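PDB 7A9J: Cfl, which is a coronafacic acid ligase of the ATP-dependent AMP-binding family and probably activates carboxylic acids as adenylates for amide synthesis. Local coordinates for residues D181-F187 and G198-Q203; Q116-S120 and I389-H393; D208-L212 and R381-K385; N68-G72 and K94-V98. The protein carries 1 engineered substitution. One frame throughout, in Å; residues are numbered along the deposited sequence.

Contact 1 is the hairpin that contacts 2 and 4 touch; contact 3 follows it along the chain. Strand 198-202 lies beside strand 388-390 in one antiparallel sheet, so contact 2 shares that sheet, and helix 203-214 of contact 3 follows directly from strand 198-202. Contact 4 meets the hairpin through the E182–K71 salt bridge and through V98. Contacts 1, 3 and 4 are mainly buried. Contacts 1 and 3 lie near the bound indene acid, contact 1 with aromatic rings and regular backbone bonds, contact 3 with no direct hydrogen bond between its segments, only a water link. Contact 4 has an exposed lysine and glycine rim. Contact 2, partly buried, turns on an indole-to-carbonyl bond at a helix end.

Contact 1 of 4, residues D181-F187 and G198-Q203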
loop_
_atom_site.group_PDB
_atom_site.type_symbol
_atom_site.label_atom_id
_atom_site.label_comp_id
_atom_site.label_asym_id
_atom_site.label_seq_id
_atom_site.Cartn_x
_atom_site.Cartn_y
_atom_site.Cartn_z
ATOM N N ASP A 181 -15.070 17.232 -12.288
ATOM C CA ASP A 181 -14.588 16.432 -13.413
ATOM C C ASP A 181 -13.158 16.782 -13.849
ATOM O O ASP A 181 -12.588 16.070 -14.702
ATOM C CB ASP A 181 -15.559 16.579 -14.600
ATOM C CG ASP A 181 -15.782 18.018 -14.994
ATOM O OD1 ASP A 181 -15.600 18.326 -16.176
ATOM O OD2 ASP A 181 -16.153 18.838 -14.124
ATOM N N GLU A 182 -12.557 17.849 -13.326
ATOM C CA GLU A 182 -11.219 18.221 -13.785
ATOM C C GLU A 182 -10.143 17.295 -13.249
ATOM O O GLU A 182 -10.279 16.683 -12.178
ATOM C CB GLU A 182 -10.905 19.678 -13.394
ATOM C CG GLU A 182 -11.800 20.588 -14.153
ATOM C CD GLU A 182 -11.689 22.052 -13.703
ATOM O OE1 GLU A 182 -11.601 22.298 -12.469
ATOM O OE2 GLU A 182 -11.681 22.915 -14.587
ATOM N N ILE A 183 -9.023 17.218 -13.990
ATOM C CA ILE A 183 -7.908 16.393 -13.534
ATOM C C ILE A 183 -7.349 16.935 -12.247
ATOM O O ILE A 183 -7.162 18.151 -12.074
ATOM C CB ILE A 183 -6.785 16.308 -14.577
ATOM C CG1 ILE A 183 -7.325 15.768 -15.867
ATOM C CG2 ILE A 183 -5.610 15.436 -14.032
ATOM C CD1 ILE A 183 -6.433 16.035 -17.044
ATOM N N ALA A 184 -7.098 16.027 -11.318
ATOM C CA ALA A 184 -6.434 16.343 -10.066
ATOM C C ALA A 184 -5.010 15.837 -9.969
ATOM O O ALA A 184 -4.160 16.537 -9.411
ATOM C CB ALA A 184 -7.238 15.788 -8.901
ATOM N N SER A 185 -4.723 14.616 -10.457
ATOM C CA SER A 185 -3.400 14.052 -10.243
ATOM C C SER A 185 -3.161 12.930 -11.255
ATOM O O SER A 185 -4.074 12.481 -11.964
ATOM C CB SER A 185 -3.264 13.515 -8.814
ATOM O OG SER A 185 -4.089 12.377 -8.711
ATOM N N ILE A 186 -1.891 12.576 -11.408
ATOM C CA ILE A 186 -1.501 11.451 -12.251
ATOM C C ILE A 186 -0.628 10.571 -11.394
ATOM O O ILE A 186 0.413 11.026 -10.917
ATOM C CB ILE A 186 -0.734 11.889 -13.513
ATOM C CG1 ILE A 186 -1.583 12.776 -14.395
ATOM C CG2 ILE A 186 -0.377 10.595 -14.332
ATOM C CD1 ILE A 186 -0.783 13.460 -15.548
ATOM N N PHE A 187 -1.037 9.311 -11.208
ATOM C CA PHE A 187 -0.337 8.378 -10.332
ATOM C C PHE A 187 0.265 7.298 -11.221
ATOM O O PHE A 187 -0.470 6.472 -11.794
ATOM C CB PHE A 187 -1.301 7.762 -9.312
ATOM C CG PHE A 187 -1.818 8.692 -8.257
ATOM C CD1 PHE A 187 -1.226 9.931 -7.960
ATOM C CD2 PHE A 187 -2.927 8.304 -7.508
ATOM C CE1 PHE A 187 -1.750 10.776 -6.935
ATOM C CE2 PHE A 187 -3.416 9.091 -6.519
ATOM C CZ PHE A 187 -2.815 10.372 -6.191
ATOM N N GLY A 198 0.453 6.245 -16.532
ATOM C CA GLY A 198 0.018 7.344 -15.701
ATOM C C GLY A 198 -1.476 7.272 -15.484
ATOM O O GLY A 198 -2.235 7.611 -16.378
ATOM N N ILE A 199 -1.901 6.849 -14.302
ATOM C CA ILE A 199 -3.326 6.705 -14.022
ATOM C C ILE A 199 -3.861 8.069 -13.619
ATOM O O ILE A 199 -3.355 8.706 -12.697
ATOM C CB ILE A 199 -3.579 5.677 -12.916
ATOM C CG1 ILE A 199 -2.933 4.329 -13.287
ATOM C CG2 ILE A 199 -5.059 5.552 -12.653
ATOM C CD1 ILE A 199 -3.418 3.773 -14.605
ATOM N N VAL A 200 -4.870 8.532 -14.335
ATOM C CA VAL A 200 -5.352 9.898 -14.176
ATOM C C VAL A 200 -6.553 9.870 -13.250
ATOM O O VAL A 200 -7.534 9.173 -13.520
ATOM C CB VAL A 200 -5.707 10.525 -15.532
ATOM C CG1 VAL A 200 -6.201 11.985 -15.326
ATOM C CG2 VAL A 200 -4.454 10.488 -16.426
ATOM N N TYR A 201 -6.474 10.657 -12.193
ATOM C CA TYR A 201 -7.562 10.892 -11.231
ATOM C C TYR A 201 -8.150 12.269 -11.475
ATOM O O TYR A 201 -7.393 13.241 -11.601
ATOM C CB TYR A 201 -7.036 10.926 -9.814
ATOM C CG TYR A 201 -6.767 9.576 -9.207
ATOM C CD1 TYR A 201 -5.979 8.638 -9.850
ATOM C CD2 TYR A 201 -7.234 9.308 -7.922
ATOM C CE1 TYR A 201 -5.737 7.400 -9.278
ATOM C CE2 TYR A 201 -6.962 8.087 -7.306
ATOM C CZ TYR A 201 -6.185 7.163 -7.970
ATOM O OH TYR A 201 -5.875 5.938 -7.373
ATOM N N SER A 202 -9.484 12.358 -11.522
ATOM C CA SER A 202 -10.130 13.658 -11.388
ATOM C C SER A 202 -10.300 14.025 -9.914
ATOM O O SER A 202 -9.992 13.241 -9.004
ATOM C CB SER A 202 -11.485 13.657 -12.094
ATOM O OG SER A 202 -12.363 12.798 -11.379
ATOM N N GLN A 203 -10.711 15.290 -9.693
ATOM C CA GLN A 203 -11.169 15.686 -8.367
ATOM C C GLN A 203 -12.180 14.680 -7.817
ATOM O O GLN A 203 -12.091 14.282 -6.641
ATOM C CB GLN A 203 -11.735 17.114 -8.409
ATOM C CG GLN A 203 -10.671 18.170 -8.769
ATOM C CD GLN A 203 -9.893 18.671 -7.542
ATOM O OE1 GLN A 203 -10.211 18.323 -6.415
ATOM N NE2 GLN A 203 -8.889 19.543 -7.778
HETATM O O HOH W 1 -7.257 19.741 -9.807
#
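F187 and I199 form a hydrogen-bonded pair of this antiparallel hairpin, with F187 N 2.8 Å from I199 O and I199 N bonded back to F187 O. S185 and Y201 are the next such pair, Y201 N reaching S185 O at 3.0 Å. There a classic beta bulge breaks the register: A184 N (2.8 Å) and S185 N (3.2 Å) both donate to Y201 O. Past it, Q203 N at the start of helix 203-214 bonds E182 O (2.9 Å), and a water links I183 O to Q203 NE2.

The aromatic contact is edge-to-face. F187 turns an edge to the face of Y201, CD2 lying 3.4 Å from Y201 CE1 with the planes at 54°. S185 OG sits over one face of the F187 ring.

Aliphatic packing fills the other side of the sheet, where I186 and V200 lie side by side and I183 CG2 meets V200 CG1 at 3.7 Å.

Y201 OH hydrogen-bonds G340 O, and the Y201 side chain comes within about 4 Å of the bound indene acid. The bulge thus holds the carbonyl of this pocket-side tyrosine, F187 covers a ring face and G340 O holds the hydroxyl, while S185 OG is buried without a polar partner.

Contact 2 of 4, residues Q116-S120 and I389-H393; sequences QHSSS and IWNGH
H117 and W390 each set their ring anti to the backbone N (chi1 -173° and 174°); with these torsions the two side chains run past each other in opposite directions, and the indole arrives at the end of helix 108-117. W390 NE1 donates to H117 O at 2.8 Å with an N-H...O angle of 164°. The acceptor lies close to the indole plane, whereas the donor is tilted from the plane of the carbonyl.

The imidazole in turn lies against the 389-393 backbone. G392 CA stands over one of its faces, 3.8 Å from the centroid, a CH-pi contact, and the same CA also points a hydrogen at H117 O (3.5 Å). W390 O lies at the imidazole edge, 3.3 Å from H117 CE1. The fold of the turn brings G392 there: N391 OD1 accepts from H393 N (2.8 Å), an Asx turn, and also from D394 N. G392 N comes back over one face of the W390 ring.

On the helix side, S119 has positive phi and closes a Schellman motif. H117 ND1 bonds Y188 OH, which helps to fix the ring's rotation, and R74 makes a cation-pi contact with W390 while bonding S118 O. Carbonyls at a helix C-terminus carry partial negative charge, so the indole N-H and the R74 guanidinium probably balance it here.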
loop_
_atom_site.group_PDB
_atom_site.type_symbol
_atom_site.label_atom_id
_atom_site.label_comp_id
_atom_site.label_asym_id
_atom_site.label_seq_id
_atom_site.Cartn_x
_atom_site.Cartn_y
_atom_site.Cartn_z
ATOM N N GLN A 116 9.310 14.122 -17.821
ATOM C CA GLN A 116 9.121 14.379 -19.239
ATOM C C GLN A 116 7.806 13.789 -19.728
ATOM O O GLN A 116 7.016 14.474 -20.388
ATOM C CB GLN A 116 10.294 13.796 -20.019
ATOM C CG GLN A 116 11.596 14.501 -19.707
ATOM C CD GLN A 116 12.698 14.055 -20.634
ATOM O OE1 GLN A 116 13.035 12.867 -20.702
ATOM N NE2 GLN A 116 13.254 14.997 -21.372
ATOM N N HIS A 117 7.549 12.521 -19.395
ATOM C CA HIS A 117 6.338 11.854 -19.870
ATOM C C HIS A 117 5.084 12.569 -19.381
ATOM O O HIS A 117 4.117 12.719 -20.138
ATOM C CB HIS A 117 6.331 10.390 -19.412
ATOM C CG HIS A 117 5.209 9.569 -19.991
ATOM N ND1 HIS A 117 3.978 9.461 -19.383
ATOM C CD2 HIS A 117 5.138 8.806 -21.108
ATOM C CE1 HIS A 117 3.201 8.654 -20.084
ATOM N NE2 HIS A 117 3.881 8.246 -21.141
ATOM N N SER A 118 5.067 12.982 -18.109
ATOM C CA SER A 118 3.921 13.669 -17.539
ATOM C C SER A 118 3.730 15.080 -18.102
ATOM O O SER A 118 2.694 15.692 -17.825
ATOM C CB SER A 118 4.056 13.778 -16.005
ATOM O OG SER A 118 5.092 14.691 -15.630
ATOM N N SER A 119 4.690 15.607 -18.874
ATOM C CA SER A 119 4.637 16.989 -19.360
ATOM C C SER A 119 4.521 17.966 -18.193
ATOM O O SER A 119 3.777 18.943 -18.239
ATOM C CB SER A 119 3.492 17.197 -20.356
ATOM O OG SER A 119 3.761 16.477 -21.536
ATOM N N SER A 120 5.250 17.693 -17.124
ATOM C CA SER A 120 5.237 18.621 -16.008
ATOM C C SER A 120 5.873 19.941 -16.401
ATOM O O SER A 120 6.868 19.982 -17.132
ATOM C CB SER A 120 5.956 18.028 -14.796
ATOM O OG SER A 120 5.208 16.935 -14.258
ATOM N N ILE A 389 -5.669 6.749 -18.880
ATOM C CA ILE A 389 -4.230 6.601 -18.760
ATOM C C ILE A 389 -3.575 7.678 -19.585
ATOM O O ILE A 389 -3.878 7.840 -20.781
ATOM C CB ILE A 389 -3.753 5.195 -19.198
ATOM C CG1 ILE A 389 -4.264 4.133 -18.207
ATOM C CG2 ILE A 389 -2.238 5.208 -19.357
ATOM C CD1 ILE A 389 -3.942 2.691 -18.638
ATOM N N TRP A 390 -2.679 8.420 -18.949
ATOM C CA TRP A 390 -1.929 9.431 -19.643
ATOM C C TRP A 390 -0.818 8.745 -20.425
ATOM O O TRP A 390 -0.003 8.032 -19.836
ATOM C CB TRP A 390 -1.346 10.419 -18.633
ATOM C CG TRP A 390 -0.500 11.350 -19.284
ATOM C CD1 TRP A 390 0.854 11.435 -19.181
ATOM C CD2 TRP A 390 -0.899 12.363 -20.207
ATOM N NE1 TRP A 390 1.321 12.440 -19.958
ATOM C CE2 TRP A 390 0.270 13.031 -20.611
ATOM C CE3 TRP A 390 -2.134 12.768 -20.737
ATOM C CZ2 TRP A 390 0.247 14.098 -21.510
ATOM C CZ3 TRP A 390 -2.156 13.826 -21.637
ATOM C CH2 TRP A 390 -0.971 14.475 -22.020
ATOM N N ASN A 391 -0.759 8.976 -21.725
ATOM C CA ASN A 391 0.163 8.212 -22.558
ATOM C C ASN A 391 1.333 9.049 -23.005
ATOM O O ASN A 391 2.072 8.646 -23.906
ATOM C CB ASN A 391 -0.577 7.597 -23.753
ATOM C CG ASN A 391 -1.183 8.633 -24.701
ATOM O OD1 ASN A 391 -0.731 9.781 -24.804
ATOM N ND2 ASN A 391 -2.220 8.209 -25.418
ATOM N N GLY A 392 1.529 10.202 -22.372
ATOM C CA GLY A 392 2.489 11.175 -22.793
ATOM C C GLY A 392 1.893 12.301 -23.606
ATOM O O GLY A 392 2.367 13.441 -23.510
ATOM N N HIS A 393 0.858 12.014 -24.395
ATOM C CA HIS A 393 0.260 13.014 -25.275
ATOM C C HIS A 393 -1.218 13.238 -25.015
ATOM O O HIS A 393 -1.668 14.387 -25.059
ATOM C CB HIS A 393 0.454 12.615 -26.741
ATOM C CG HIS A 393 1.761 11.944 -27.009
ATOM N ND1 HIS A 393 1.973 10.604 -26.760
ATOM C CD2 HIS A 393 2.932 12.428 -27.490
ATOM C CE1 HIS A 393 3.215 10.290 -27.083
ATOM N NE2 HIS A 393 3.819 11.379 -27.530
#

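Contact 3 of 4, residues D208-L212 and R381-K385; sequences DAVNL and RSPAK
D208 lays its CB against A384 CA at 3.6 Å, where helix 203-214 meets the ST turn that follows strand 376-381. Its CG lies beside the backbone N (chi1 -65°), which brings the carboxylate to the P383 carbonyl side of the loop. OD2 accepts a hydrogen bond from a water at 2.7 Å, and that water accepts from K385 N (2.9 Å), so the one polar link between the segments is water-mediated. OD2 also comes near P383 O, but both are acceptors and do not bond; the salt bridge of D208 to K204 within the same helix probably offsets the crowding of negative charge.

One residue on, A209 presents its small side chain to the A384 methyl, while its backbone N also touches that methyl. A209 packs on L244 of helix 240-251 too, a residue of the pocket for the indene acid, and its side chain lies about 6 Å from that ligand, so the loop backs a helix close to the pocket.

A turn further, L212 reaches P383 tip to tip, CD2 to CG 3.9 Å. Its other branch, CD1, rests on A384 CB at 3.9 Å, and L361 and V364 also pack on this leucine. The loop keeps its shape through its own bonds: K385 NZ donates to S382 O and to S400 O. S382 OG bonds L339 O and accepts from A384 N at 3.0 Å, and the same OG lies 3.7 Å from L212 CD1.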
loop_
_atom_site.group_PDB
_atom_site.type_symbol
_atom_site.label_atom_id
_atom_site.label_comp_id
_atom_site.label_asym_id
_atom_site.label_seq_id
_atom_site.Cartn_x
_atom_site.Cartn_y
_atom_site.Cartn_z
ATOM N N ASP A 208 -13.930 10.129 -4.259
ATOM C CA ASP A 208 -14.472 8.779 -4.084
ATOM C C ASP A 208 -13.414 7.831 -3.510
ATOM O O ASP A 208 -13.729 6.976 -2.675
ATOM C CB ASP A 208 -15.033 8.256 -5.419
ATOM C CG ASP A 208 -16.258 9.097 -5.896
ATOM O OD1 ASP A 208 -16.950 9.671 -5.016
ATOM O OD2 ASP A 208 -16.542 9.154 -7.117
ATOM N N ALA A 209 -12.139 8.019 -3.890
ATOM C CA ALA A 209 -11.080 7.190 -3.328
ATOM C C ALA A 209 -10.852 7.492 -1.848
ATOM O O ALA A 209 -10.548 6.585 -1.050
ATOM C CB ALA A 209 -9.791 7.399 -4.114
ATOM N N VAL A 210 -10.911 8.779 -1.470
ATOM C CA VAL A 210 -10.786 9.109 -0.058
ATOM C C VAL A 210 -11.963 8.540 0.722
ATOM O O VAL A 210 -11.801 8.046 1.857
ATOM C CB VAL A 210 -10.692 10.652 0.113
ATOM C CG1 VAL A 210 -10.835 10.999 1.579
ATOM C CG2 VAL A 210 -9.272 11.104 -0.403
ATOM N N ASN A 211 -13.165 8.608 0.131
ATOM C CA ASN A 211 -14.357 8.051 0.782
ATOM C C ASN A 211 -14.226 6.528 0.992
ATOM O O ASN A 211 -14.613 6.025 2.066
ATOM C CB ASN A 211 -15.615 8.340 -0.033
ATOM C CG ASN A 211 -16.082 9.799 0.093
ATOM O OD1 ASN A 211 -15.636 10.530 0.965
ATOM N ND2 ASN A 211 -16.981 10.208 -0.794
ATOM N N LEU A 212 -13.631 5.816 0.034
ATOM C CA LEU A 212 -13.315 4.397 0.261
ATOM C C LEU A 212 -12.324 4.272 1.412
ATOM O O LEU A 212 -12.490 3.437 2.314
ATOM C CB LEU A 212 -12.704 3.745 -0.979
ATOM C CG LEU A 212 -13.714 3.546 -2.120
ATOM C CD1 LEU A 212 -12.972 3.320 -3.431
ATOM C CD2 LEU A 212 -14.640 2.302 -1.783
ATOM N N ARG A 381 -15.256 -3.709 -9.983
ATOM C CA ARG A 381 -15.527 -2.357 -10.430
ATOM C C ARG A 381 -15.625 -1.432 -9.209
ATOM O O ARG A 381 -16.316 -1.750 -8.233
ATOM C CB ARG A 381 -16.809 -2.329 -11.271
ATOM C CG ARG A 381 -17.014 -1.041 -12.038
ATOM C CD ARG A 381 -17.877 -1.376 -13.294
ATOM N NE ARG A 381 -19.175 -1.918 -12.902
ATOM C CZ ARG A 381 -20.048 -2.470 -13.740
ATOM N NH1 ARG A 381 -19.762 -2.551 -15.031
ATOM N NH2 ARG A 381 -21.212 -2.934 -13.282
ATOM N N SER A 382 -14.920 -0.327 -9.261
ATOM C CA SER A 382 -14.809 0.547 -8.085
ATOM C C SER A 382 -15.667 1.810 -8.242
ATOM O O SER A 382 -15.871 2.281 -9.374
ATOM C CB SER A 382 -13.341 0.943 -7.865
ATOM O OG SER A 382 -13.269 2.016 -6.920
ATOM N N PRO A 383 -16.230 2.347 -7.145
ATOM C CA PRO A 383 -16.932 3.638 -7.247
ATOM C C PRO A 383 -15.992 4.796 -7.458
ATOM O O PRO A 383 -16.451 5.888 -7.839
ATOM C CB PRO A 383 -17.673 3.755 -5.907
ATOM C CG PRO A 383 -16.752 3.057 -4.933
ATOM C CD PRO A 383 -16.245 1.843 -5.760
ATOM N N ALA A 384 -14.692 4.607 -7.232
ATOM C CA ALA A 384 -13.708 5.630 -7.578
ATOM C C ALA A 384 -13.210 5.325 -8.984
ATOM O O ALA A 384 -12.334 4.481 -9.191
ATOM C CB ALA A 384 -12.589 5.689 -6.550
ATOM N N LYS A 385 -13.803 6.001 -9.949
ATOM C CA LYS A 385 -13.507 5.799 -11.360
ATOM C C LYS A 385 -12.352 6.683 -11.786
ATOM O O LYS A 385 -12.488 7.920 -11.848
ATOM C CB LYS A 385 -14.727 6.122 -12.209
ATOM C CG LYS A 385 -15.970 5.509 -11.709
ATOM C CD LYS A 385 -16.081 4.132 -12.237
ATOM C CE LYS A 385 -17.485 3.624 -11.992
ATOM N NZ LYS A 385 -17.295 2.170 -11.858
HETATM O O HOH W 2 -15.177 8.491 -9.313
#

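Contact 4 of 4, residues N68-G72 and K94-V98; sequences NIKKG and KIGAV
K71 and G96 bring their backbones together, CA to CA 4.4 Å, where the chain from I69 to G72 runs at 63° to that from I95 to V98. G96 leaves helix 83-95 with positive phi, and its carbonyl oxygen receives G72 N at 2.9 Å with an N-H...O angle of 168°. G72 N approaches G96 O from above the plane of the carbonyl. K71 CA adds a CA-H...O contact to the same oxygen at 3.5 Å, so G96 O is approached by two successive residues of the loop.

Beside it, K71 CB lies 3.5 Å from I95 O, close over the last turn of the helix. The K71 chain starts anti to the backbone N (chi1 177°) and bends at chi3, leading its amino group away to a salt bridge with E182 and a bond to N177 O. On the buried side I69 CG2 touches two groups, I95 CD1 at 4.3 Å and A97 CB at 4.2 Å. V98 CG2 lies 4.1 Å from G72 O.

These residues join two connections of the parallel sheet: 68-72 leads from helix 50-66 into strand 74-78, while residues 94-98 lead from helix 83-95 into its neighbour, strand 98-101. I95 packs on A61, L64 and K65 of helix 50-66, I69 and A97 meet on I75 of strand 74-78, and V98 reaches I183 and I186 of strand 183-188.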
loop_
_atom_site.group_PDB
_atom_site.type_symbol
_atom_site.label_atom_id
_atom_site.label_comp_id
_atom_site.label_asym_id
_atom_site.label_seq_id
_atom_site.Cartn_x
_atom_site.Cartn_y
_atom_site.Cartn_z
ATOM N N ASN A 68 3.062 31.878 -11.920
ATOM C CA ASN A 68 2.398 31.638 -13.193
ATOM C C ASN A 68 1.973 30.176 -13.365
ATOM O O ASN A 68 1.732 29.724 -14.493
ATOM C CB ASN A 68 3.278 32.078 -14.369
ATOM C CG ASN A 68 2.489 32.260 -15.634
ATOM O OD1 ASN A 68 1.293 32.558 -15.581
ATOM N ND2 ASN A 68 3.134 32.051 -16.786
ATOM N N ILE A 69 1.896 29.420 -12.274
ATOM C CA ILE A 69 1.245 28.112 -12.293
ATOM C C ILE A 69 -0.265 28.329 -12.327
ATOM O O ILE A 69 -0.802 29.212 -11.636
ATOM C CB ILE A 69 1.676 27.269 -11.088
ATOM C CG1 ILE A 69 3.195 27.071 -11.139
ATOM C CG2 ILE A 69 1.022 25.916 -11.149
ATOM C CD1 ILE A 69 3.731 26.676 -12.518
ATOM N N LYS A 70 -0.941 27.592 -13.204
ATOM C CA LYS A 70 -2.354 27.791 -13.500
ATOM C C LYS A 70 -3.060 26.460 -13.343
ATOM O O LYS A 70 -2.417 25.416 -13.358
ATOM C CB LYS A 70 -2.582 28.301 -14.933
ATOM C CG LYS A 70 -1.712 29.492 -15.314
ATOM C CD LYS A 70 -2.159 30.129 -16.625
ATOM C CE LYS A 70 -1.391 31.432 -16.901
ATOM N NZ LYS A 70 -1.501 32.415 -15.773
ATOM N N LYS A 71 -4.383 26.512 -13.168
ATOM C CA LYS A 71 -5.209 25.303 -13.209
ATOM C C LYS A 71 -4.852 24.485 -14.446
ATOM O O LYS A 71 -4.786 25.031 -15.547
ATOM C CB LYS A 71 -6.694 25.703 -13.247
ATOM C CG LYS A 71 -7.631 24.511 -13.361
ATOM C CD LYS A 71 -9.039 24.848 -12.881
ATOM C CE LYS A 71 -9.824 25.513 -13.952
ATOM N NZ LYS A 71 -11.306 25.337 -13.748
ATOM N N GLY A 72 -4.619 23.175 -14.263
ATOM C CA GLY A 72 -4.269 22.272 -15.343
ATOM C C GLY A 72 -2.780 22.066 -15.589
ATOM O O GLY A 72 -2.405 21.097 -16.263
ATOM N N LYS A 94 -6.173 22.964 -4.304
ATOM C CA LYS A 94 -6.853 24.232 -4.153
ATOM C C LYS A 94 -6.901 24.993 -5.472
ATOM O O LYS A 94 -7.924 25.593 -5.816
ATOM C CB LYS A 94 -6.116 25.070 -3.084
ATOM C CG LYS A 94 -6.672 26.464 -2.860
ATOM C CD LYS A 94 -5.949 27.147 -1.660
ATOM C CE LYS A 94 -6.155 28.704 -1.637
ATOM N NZ LYS A 94 -7.593 29.109 -1.590
ATOM N N ILE A 95 -5.792 24.995 -6.222
ATOM C CA ILE A 95 -5.737 25.790 -7.422
ATOM C C ILE A 95 -5.977 24.986 -8.669
ATOM O O ILE A 95 -6.041 25.598 -9.768
ATOM C CB ILE A 95 -4.408 26.562 -7.548
ATOM C CG1 ILE A 95 -3.220 25.625 -7.809
ATOM C CG2 ILE A 95 -4.243 27.447 -6.332
ATOM C CD1 ILE A 95 -1.979 26.464 -8.155
ATOM N N GLY A 96 -6.167 23.656 -8.544
ATOM C CA GLY A 96 -6.386 22.825 -9.706
ATOM C C GLY A 96 -5.129 22.487 -10.456
ATOM O O GLY A 96 -5.202 22.153 -11.642
ATOM N N ALA A 97 -3.970 22.633 -9.828
ATOM C CA ALA A 97 -2.758 22.114 -10.434
ATOM C C ALA A 97 -2.706 20.607 -10.230
ATOM O O ALA A 97 -3.056 20.088 -9.165
ATOM C CB ALA A 97 -1.503 22.783 -9.849
ATOM N N VAL A 98 -2.304 19.919 -11.288
ATOM C CA VAL A 98 -2.266 18.458 -11.309
ATOM C C VAL A 98 -0.973 17.995 -10.649
ATOM O O VAL A 98 0.124 18.331 -11.108
ATOM C CB VAL A 98 -2.359 17.985 -12.762
ATOM C CG1 VAL A 98 -2.236 16.444 -12.878
ATOM C CG2 VAL A 98 -3.640 18.505 -13.377
#